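PDB 6MPZ: double Glycine Motif Protease domain from AMS/PCAT Transporter, which probably cleaves leader peptides after a double-glycine motif as the C39-family cysteine protease domain of a peptide-exporting transporter. Local coordinates for residues V103-F108 with A113-P118; A14-I19 with T90-I95. All coordinates share one frame; numbering follows the deposited sequence.

Contact 1: V103-F108 with A113-P118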
ATOM      1  N   VAL A 103       4.727   2.534   1.351  1.00 31.95           N
ATOM      2  CA  VAL A 103       3.957   3.264   2.323  1.00 26.66           C
ATOM      3  C   VAL A 103       2.467   3.068   2.032  1.00 28.81           C
ATOM      4  O   VAL A 103       2.093   2.615   0.939  1.00 30.70           O
ATOM      5  CB  VAL A 103       4.340   4.729   2.344  1.00 27.03           C
ATOM      6  CG1 VAL A 103       5.835   4.887   2.621  1.00 25.38           C
ATOM      7  CG2 VAL A 103       3.927   5.442   1.038  1.00 25.84           C
ATOM      8  N   VAL A 104       1.623   3.404   3.019  1.00 30.11           N
ATOM      9  CA  VAL A 104       0.161   3.341   2.847  1.00 28.02           C
ATOM     10  C   VAL A 104      -0.413   4.719   2.564  1.00 27.24           C
ATOM     11  O   VAL A 104      -0.238   5.615   3.385  1.00 31.17           O
ATOM     12  CB  VAL A 104      -0.549   2.791   4.081  1.00 26.86           C
ATOM     13  CG1 VAL A 104      -2.076   2.761   3.833  1.00 25.16           C
ATOM     14  CG2 VAL A 104      -0.041   1.402   4.366  1.00 27.44           C
ATOM     15  N   LEU A 105      -1.092   4.865   1.418  1.00 25.87           N
ATOM     16  CA  LEU A 105      -1.729   6.137   1.039  1.00 26.70           C
ATOM     17  C   LEU A 105      -3.186   6.149   1.517  1.00 29.16           C
ATOM     18  O   LEU A 105      -4.011   5.255   1.113  1.00 27.77           O
ATOM     19  CB  LEU A 105      -1.657   6.384  -0.469  1.00 27.53           C
ATOM     20  CG  LEU A 105      -2.264   7.673  -1.081  1.00 30.02           C
ATOM     21  CD1 LEU A 105      -1.721   8.923  -0.413  1.00 32.04           C
ATOM     22  CD2 LEU A 105      -1.997   7.786  -2.567  1.00 32.58           C
ATOM     23  N   LYS A 106      -3.484   7.130   2.380  1.00 26.50           N
ATOM     24  CA  LYS A 106      -4.797   7.291   2.969  1.00 28.21           C
ATOM     25  C   LYS A 106      -5.694   8.226   2.172  1.00 29.17           C
ATOM     26  O   LYS A 106      -6.915   8.074   2.232  1.00 28.02           O
ATOM     27  CB  LYS A 106      -4.690   7.807   4.391  1.00 29.78           C
ATOM     28  CG  LYS A 106      -3.957   6.853   5.331  1.00 28.18           C
ATOM     29  CD  LYS A 106      -3.905   7.409   6.732  1.00 26.29           C
ATOM     30  CE  LYS A 106      -2.889   8.525   6.787  1.00 31.04           C
ATOM     31  NZ  LYS A 106      -2.771   9.105   8.117  1.00 34.50           N
ATOM     32  N   GLY A 107      -5.076   9.144   1.418  1.00 27.75           N
ATOM     33  CA  GLY A 107      -5.751  10.057   0.492  1.00 25.43           C
ATOM     34  C   GLY A 107      -5.032  11.379   0.393  1.00 26.56           C
ATOM     35  O   GLY A 107      -3.890  11.507   0.837  1.00 25.01           O
ATOM     36  N   PHE A 108      -5.754  12.372  -0.129  1.00 30.15           N
ATOM     37  CA  PHE A 108      -5.252  13.731  -0.396  1.00 29.96           C
ATOM     38  C   PHE A 108      -6.208  14.760   0.201  1.00 31.26           C
ATOM     39  O   PHE A 108      -7.427  14.517   0.282  1.00 28.18           O
ATOM     40  CB  PHE A 108      -5.168  13.949  -1.899  1.00 30.46           C
ATOM     41  CG  PHE A 108      -4.229  12.989  -2.607  1.00 30.65           C
ATOM     42  CD1 PHE A 108      -2.847  13.230  -2.653  1.00 32.93           C
ATOM     43  CD2 PHE A 108      -4.722  11.848  -3.244  1.00 32.26           C
ATOM     44  CE1 PHE A 108      -1.992  12.355  -3.285  1.00 29.57           C
ATOM     45  CE2 PHE A 108      -3.859  10.957  -3.882  1.00 32.24           C
ATOM     46  CZ  PHE A 108      -2.503  11.215  -3.914  1.00 30.93           C
ATOM     47  N   ALA A 113      -0.614  15.078   0.648  1.00 37.29           N
ATOM     48  CA  ALA A 113      -0.923  13.645   0.643  1.00 38.24           C
ATOM     49  C   ALA A 113      -0.772  13.112   2.069  1.00 37.33           C
ATOM     50  O   ALA A 113       0.165  13.491   2.792  1.00 36.82           O
ATOM     51  CB  ALA A 113       0.038  12.905  -0.278  1.00 40.38           C
ATOM     52  N   TYR A 114      -1.693  12.241   2.458  1.00 36.23           N
ATOM     53  CA  TYR A 114      -1.729  11.673   3.812  1.00 38.32           C
ATOM     54  C   TYR A 114      -1.379  10.168   3.782  1.00 33.87           C
ATOM     55  O   TYR A 114      -2.129   9.316   3.240  1.00 32.27           O
ATOM     56  CB  TYR A 114      -3.091  11.935   4.458  1.00 40.85           C
ATOM     57  CG  TYR A 114      -3.291  13.392   4.780  1.00 44.88           C
ATOM     58  CD1 TYR A 114      -3.686  14.292   3.786  1.00 42.30           C
ATOM     59  CD2 TYR A 114      -3.027  13.894   6.062  1.00 48.12           C
ATOM     60  CE1 TYR A 114      -3.852  15.655   4.073  1.00 45.06           C
ATOM     61  CE2 TYR A 114      -3.191  15.250   6.353  1.00 47.34           C
ATOM     62  CZ  TYR A 114      -3.594  16.125   5.358  1.00 45.22           C
ATOM     63  OH  TYR A 114      -3.736  17.443   5.662  1.00 49.79           O
ATOM     64  N   ILE A 115      -0.267   9.870   4.433  1.00 29.76           N
ATOM     65  CA  ILE A 115       0.426   8.600   4.343  1.00 30.88           C
ATOM     66  C   ILE A 115       0.706   8.045   5.752  1.00 33.33           C
ATOM     67  O   ILE A 115       0.915   8.808   6.701  1.00 34.59           O
ATOM     68  CB  ILE A 115       1.707   8.847   3.517  1.00 35.18           C
ATOM     69  CG1 ILE A 115       1.332   8.938   2.028  1.00 32.70           C
ATOM     70  CG2 ILE A 115       2.781   7.819   3.762  1.00 39.71           C
ATOM     71  CD1 ILE A 115       2.390   9.526   1.163  1.00 34.03           C
ATOM     72  N   ASN A 116       0.620   6.726   5.888  1.00 30.84           N
ATOM     73  CA  ASN A 116       1.219   5.995   7.032  1.00 31.03           C
ATOM     74  C   ASN A 116       2.470   5.353   6.484  1.00 31.93           C
ATOM     75  O   ASN A 116       2.401   4.401   5.722  1.00 31.66           O
ATOM     76  CB  ASN A 116       0.237   4.933   7.582  1.00 30.49           C
ATOM     77  CG  ASN A 116      -0.863   5.538   8.470  1.00 30.60           C
ATOM     78  OD1 ASN A 116      -0.794   6.728   8.837  1.00 29.30           O
ATOM     79  ND2 ASN A 116      -1.910   4.734   8.783  1.00 28.03           N
ATOM     80  N   ASP A 117       3.605   5.968   6.800  1.00 35.62           N
ATOM     81  CA  ASP A 117       4.905   5.494   6.415  1.00 34.88           C
ATOM     82  C   ASP A 117       5.407   4.528   7.522  1.00 37.47           C
ATOM     83  O   ASP A 117       5.548   4.935   8.673  1.00 35.87           O
ATOM     84  CB  ASP A 117       5.864   6.681   6.280  1.00 32.70           C
ATOM     85  CG  ASP A 117       7.259   6.265   5.833  1.00 36.21           C
ATOM     86  OD1 ASP A 117       7.725   5.103   6.056  1.00 34.36           O
ATOM     87  OD2 ASP A 117       7.918   7.117   5.234  1.00 37.26           O
ATOM     88  N   PRO A 118       5.696   3.251   7.180  1.00 36.25           N
ATOM     89  CA  PRO A 118       6.139   2.291   8.222  1.00 33.61           C
ATOM     90  C   PRO A 118       7.449   2.670   8.930  1.00 35.02           C
ATOM     91  O   PRO A 118       7.692   2.202  10.040  1.00 32.19           O
ATOM     92  CB  PRO A 118       6.284   0.974   7.462  1.00 33.21           C
ATOM     93  CG  PRO A 118       5.535   1.135   6.208  1.00 35.01           C
ATOM     94  CD  PRO A 118       5.507   2.601   5.874  1.00 36.75           C
TER
HETATM   95  O   HOH W   1      -0.946  11.381   7.448  1.00 35.54           O

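Contact 2: A14-I19 with T90-I95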
ATOM      1  N   ALA A  14      -9.009   7.912   4.180  1.00 43.98           N
ATOM      2  CA  ALA A  14      -9.329   6.713   4.972  1.00 40.71           C
ATOM      3  C   ALA A  14      -8.667   6.859   6.341  1.00 40.54           C
ATOM      4  O   ALA A  14      -7.521   7.350   6.452  1.00 35.80           O
ATOM      5  CB  ALA A  14      -8.821   5.456   4.301  1.00 37.30           C
ATOM      6  N   LYS A  15      -9.408   6.482   7.401  1.00 36.50           N
ATOM      7  CA  LYS A  15      -8.850   6.415   8.732  1.00 41.88           C
ATOM      8  C   LYS A  15      -8.147   5.069   8.849  1.00 34.39           C
ATOM      9  O   LYS A  15      -8.784   4.064   8.830  1.00 32.91           O
ATOM     10  CB  LYS A  15      -9.925   6.605   9.805  1.00 46.24           C
ATOM     11  CG  LYS A  15     -10.323   8.082   9.933  1.00 51.55           C
ATOM     12  CD  LYS A  15     -11.561   8.324  10.782  1.00 63.99           C
ATOM     13  CE  LYS A  15     -11.262   8.136  12.274  1.00 69.34           C
ATOM     14  NZ  LYS A  15     -12.450   8.463  13.104  1.00 70.53           N
ATOM     15  N   VAL A  16      -6.826   5.086   8.950  1.00 31.40           N
ATOM     16  CA  VAL A  16      -6.015   3.848   8.960  1.00 31.26           C
ATOM     17  C   VAL A  16      -5.056   3.877  10.130  1.00 28.27           C
ATOM     18  O   VAL A  16      -4.286   4.826  10.269  1.00 27.73           O
ATOM     19  CB  VAL A  16      -5.165   3.674   7.656  1.00 32.74           C
ATOM     20  CG1 VAL A  16      -4.450   2.331   7.641  1.00 31.17           C
ATOM     21  CG2 VAL A  16      -6.050   3.768   6.417  1.00 33.08           C
ATOM     22  N   PRO A  17      -5.058   2.806  10.947  1.00 29.50           N
ATOM     23  CA  PRO A  17      -4.161   2.789  12.088  1.00 27.90           C
ATOM     24  C   PRO A  17      -2.701   2.726  11.674  1.00 31.53           C
ATOM     25  O   PRO A  17      -2.384   2.127  10.628  1.00 30.56           O
ATOM     26  CB  PRO A  17      -4.574   1.540  12.855  1.00 29.36           C
ATOM     27  CG  PRO A  17      -5.399   0.727  11.938  1.00 29.96           C
ATOM     28  CD  PRO A  17      -5.916   1.602  10.867  1.00 27.84           C
ATOM     29  N   VAL A  18      -1.844   3.384  12.454  1.00 29.01           N
ATOM     30  CA  VAL A  18      -0.405   3.327  12.272  1.00 32.44           C
ATOM     31  C   VAL A  18       0.249   2.028  12.838  1.00 32.17           C
ATOM     32  O   VAL A  18       0.087   1.737  14.011  1.00 35.02           O
ATOM     33  CB  VAL A  18       0.244   4.560  12.945  1.00 35.01           C
ATOM     34  CG1 VAL A  18       1.785   4.463  12.960  1.00 36.85           C
ATOM     35  CG2 VAL A  18      -0.231   5.819  12.241  1.00 34.21           C
ATOM     36  N   ILE A  19       0.962   1.265  11.979  1.00 31.41           N
ATOM     37  CA  ILE A  19       1.818   0.115  12.371  1.00 30.76           C
ATOM     38  C   ILE A  19       3.215   0.398  11.860  1.00 32.98           C
ATOM     39  O   ILE A  19       3.384   0.660  10.662  1.00 34.21           O
ATOM     40  CB  ILE A  19       1.359  -1.216  11.767  1.00 31.34           C
ATOM     41  CG1 ILE A  19      -0.011  -1.578  12.273  1.00 31.06           C
ATOM     42  CG2 ILE A  19       2.324  -2.354  12.135  1.00 36.29           C
ATOM     43  CD1 ILE A  19      -0.650  -2.788  11.620  1.00 31.30           C
ATOM     44  N   THR A  90      -8.324   4.602  -4.915  1.00 29.40           N
ATOM     45  CA  THR A  90      -9.198   4.374  -3.784  1.00 28.17           C
ATOM     46  C   THR A  90      -8.306   4.084  -2.596  1.00 27.84           C
ATOM     47  O   THR A  90      -7.173   3.620  -2.771  1.00 25.91           O
ATOM     48  CB  THR A  90     -10.144   3.208  -4.066  1.00 29.39           C
ATOM     49  OG1 THR A  90      -9.415   1.961  -4.044  1.00 28.24           O
ATOM     50  CG2 THR A  90     -10.778   3.414  -5.413  1.00 29.50           C
ATOM     51  N   PHE A  91      -8.824   4.365  -1.393  1.00 28.37           N
ATOM     52  CA  PHE A  91      -8.022   4.414  -0.169  1.00 28.47           C
ATOM     53  C   PHE A  91      -8.592   3.533   0.933  1.00 28.64           C
ATOM     54  O   PHE A  91      -9.808   3.405   1.055  1.00 30.90           O
ATOM     55  CB  PHE A  91      -7.826   5.858   0.277  1.00 31.80           C
ATOM     56  CG  PHE A  91      -7.475   6.768  -0.862  1.00 30.97           C
ATOM     57  CD1 PHE A  91      -6.229   6.718  -1.431  1.00 32.51           C
ATOM     58  CD2 PHE A  91      -8.427   7.641  -1.418  1.00 32.28           C
ATOM     59  CE1 PHE A  91      -5.903   7.536  -2.531  1.00 31.81           C
ATOM     60  CE2 PHE A  91      -8.116   8.452  -2.515  1.00 30.56           C
ATOM     61  CZ  PHE A  91      -6.839   8.402  -3.072  1.00 30.12           C
ATOM     62  N   PRO A  92      -7.729   2.864   1.713  1.00 29.19           N
ATOM     63  CA  PRO A  92      -6.259   2.945   1.582  1.00 28.95           C
ATOM     64  C   PRO A  92      -5.756   2.098   0.396  1.00 25.73           C
ATOM     65  O   PRO A  92      -6.458   1.183  -0.080  1.00 24.73           O
ATOM     66  CB  PRO A  92      -5.785   2.331   2.902  1.00 28.66           C
ATOM     67  CG  PRO A  92      -6.811   1.266   3.156  1.00 26.74           C
ATOM     68  CD  PRO A  92      -8.117   1.877   2.733  1.00 27.78           C
ATOM     69  N   CYS A  93      -4.579   2.420  -0.066  1.00 24.66           N
ATOM     70  CA  CYS A  93      -3.877   1.659  -1.113  1.00 26.60           C
ATOM     71  C   CYS A  93      -2.397   1.677  -0.722  1.00 27.00           C
ATOM     72  O   CYS A  93      -1.965   2.535   0.099  1.00 27.02           O
ATOM     73  CB  CYS A  93      -4.062   2.281  -2.531  1.00 26.83           C
ATOM     74  SG  CYS A  93      -3.490   4.012  -2.718  1.00 29.67           S
ATOM     75  N   ILE A  94      -1.620   0.777  -1.307  1.00 25.40           N
ATOM     76  CA  ILE A  94      -0.188   0.723  -1.029  1.00 27.14           C
ATOM     77  C   ILE A  94       0.525   1.273  -2.251  1.00 27.57           C
ATOM     78  O   ILE A  94       0.168   0.915  -3.383  1.00 23.15           O
ATOM     79  CB  ILE A  94       0.294  -0.740  -0.708  1.00 28.80           C
ATOM     80  CG1 ILE A  94      -0.356  -1.258   0.603  1.00 27.50           C
ATOM     81  CG2 ILE A  94       1.802  -0.763  -0.550  1.00 27.70           C
ATOM     82  CD1 ILE A  94      -0.115  -2.715   0.954  1.00 27.23           C
ATOM     83  N   ILE A  95       1.538   2.126  -2.022  1.00 27.22           N
ATOM     84  CA  ILE A  95       2.259   2.727  -3.098  1.00 29.61           C
ATOM     85  C   ILE A  95       3.761   2.548  -2.885  1.00 30.53           C
ATOM     86  O   ILE A  95       4.244   2.562  -1.740  1.00 31.51           O
ATOM     87  CB  ILE A  95       1.906   4.223  -3.335  1.00 32.01           C
ATOM     88  CG1 ILE A  95       2.274   5.119  -2.137  1.00 32.73           C
ATOM     89  CG2 ILE A  95       0.453   4.358  -3.673  1.00 32.81           C
ATOM     90  CD1 ILE A  95       2.193   6.627  -2.374  1.00 33.51           C
TER

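Contact 1: V103-F108 with A113-P118
Lys106 runs its side chain across the backbone of Tyr114 to the amide of Asn116. CB starts 3.2 Å from Tyr114 O and CG stays close to the same oxygen. CD passes the Asn116 amide; the bend at chi3 (-75°) then turns CE back toward the partner strand, 3.4 Å from Asn116 OD1 and still near Tyr114 O. NZ donates to that OD1 at 3.2 Å from well above the carbonyl plane, and a water 3.0 Å from NZ bridges to Ile115 O. The other end of the amide is fixed separately, ND2 binding Val16 O.

The two strands form an antiparallel hairpin interrupted by a classic beta bulge, in which Lys106 and Gly107 both face Tyr114. Lys106 N bonds to Tyr114 O at 2.7 Å, whereas Gly107 N makes a weak bond to the same oxygen; Tyr114 N returns a straight bond (170°) to Gly107 O. Beyond the bulge, Phe108 CE1 meets Ala113 CB at 3.7 Å. At the opposite end of the hairpin, Val103 CB packs on Ile115 CG2 at 3.7 Å, and Val103 CG1 lies 3.8 Å from CG of Asp117, whose OD1 bonds His101 NE2, consistent with a Cys-His-Asp triad.

Contact 2: A14-I19 with T90-I95
Ala14 and Val16 meet Phe91 and Pro92 through carbon contacts, with no hydrogen bond between residues 14-19 and 90-95. The first group of contacts centres on the methyl of Ala14, which lies over the face of the peptide group joining Phe91 to Pro92. Its CB is 3.8 Å from Pro92 N and 3.9 Å from Phe91 C, so it sits almost evenly above both ends of that bond. The same CB approaches the ring at Pro92 CD (4.0 Å) and, more loosely, Phe91 CB (4.2 Å). CB of Phe91 points toward Ala14, but the ring beyond it takes no part in the contact.

The second group is a single branch against the proline ring. Val16 has CG1 anti to its backbone N (chi1 -175°), which places CG2 beside that N; it is CG2 that meets Pro92 CB, at 3.8 Å, with the two side chains crossing at a slant. Ala14 and Val16 thus come to the proline ring from the same side, one over CD and the other near CB.

The backbone supplies the third element. The peptide before Pro92 is cis, as the short separation of 2.9 Å between Phe91 CA and Pro92 CA confirms, and Pro92 has no N-H to offer. Phe91 makes its backbone hydrogen bonding with another part of the chain, at Val9.

Only 129 Å² is buried, both sides summed, yet Ala14, Phe91 and Pro92 are all buried in the protein. Helix 27-38 contributes Tyr38, which touches Ala14 and Pro92, and Met34, which touches Val16; from strand 101-109, Val104 packs on Pro92 and Lys106 on Val16. The contact thus joins the loop preceding helix 27-38 to the entry of strand 93-97, between that helix and the sheet.

Overall arrangement
The centres of the two contacts are about 6 Å apart, and both reach one antiparallel sheet, in which strands 93-97, 101-109 and 112-117 are successive neighbours. Contact 2 closes at residue 95 before contact 1 opens at 103, so they come in series along the chain. Backbone hydrogen bonds join them directly, Leu105 N to Cys93 O and Val103 with Ile95 between the adjacent strands, and Lys106 with Ala14 between the hairpin and the N-terminal loop. That loop leads into helix 27-38, which begins at Cys27. His101 and Asp117 lie on the hairpin strands, an arrangement consistent with a papain-like active site assembled between helix and sheet.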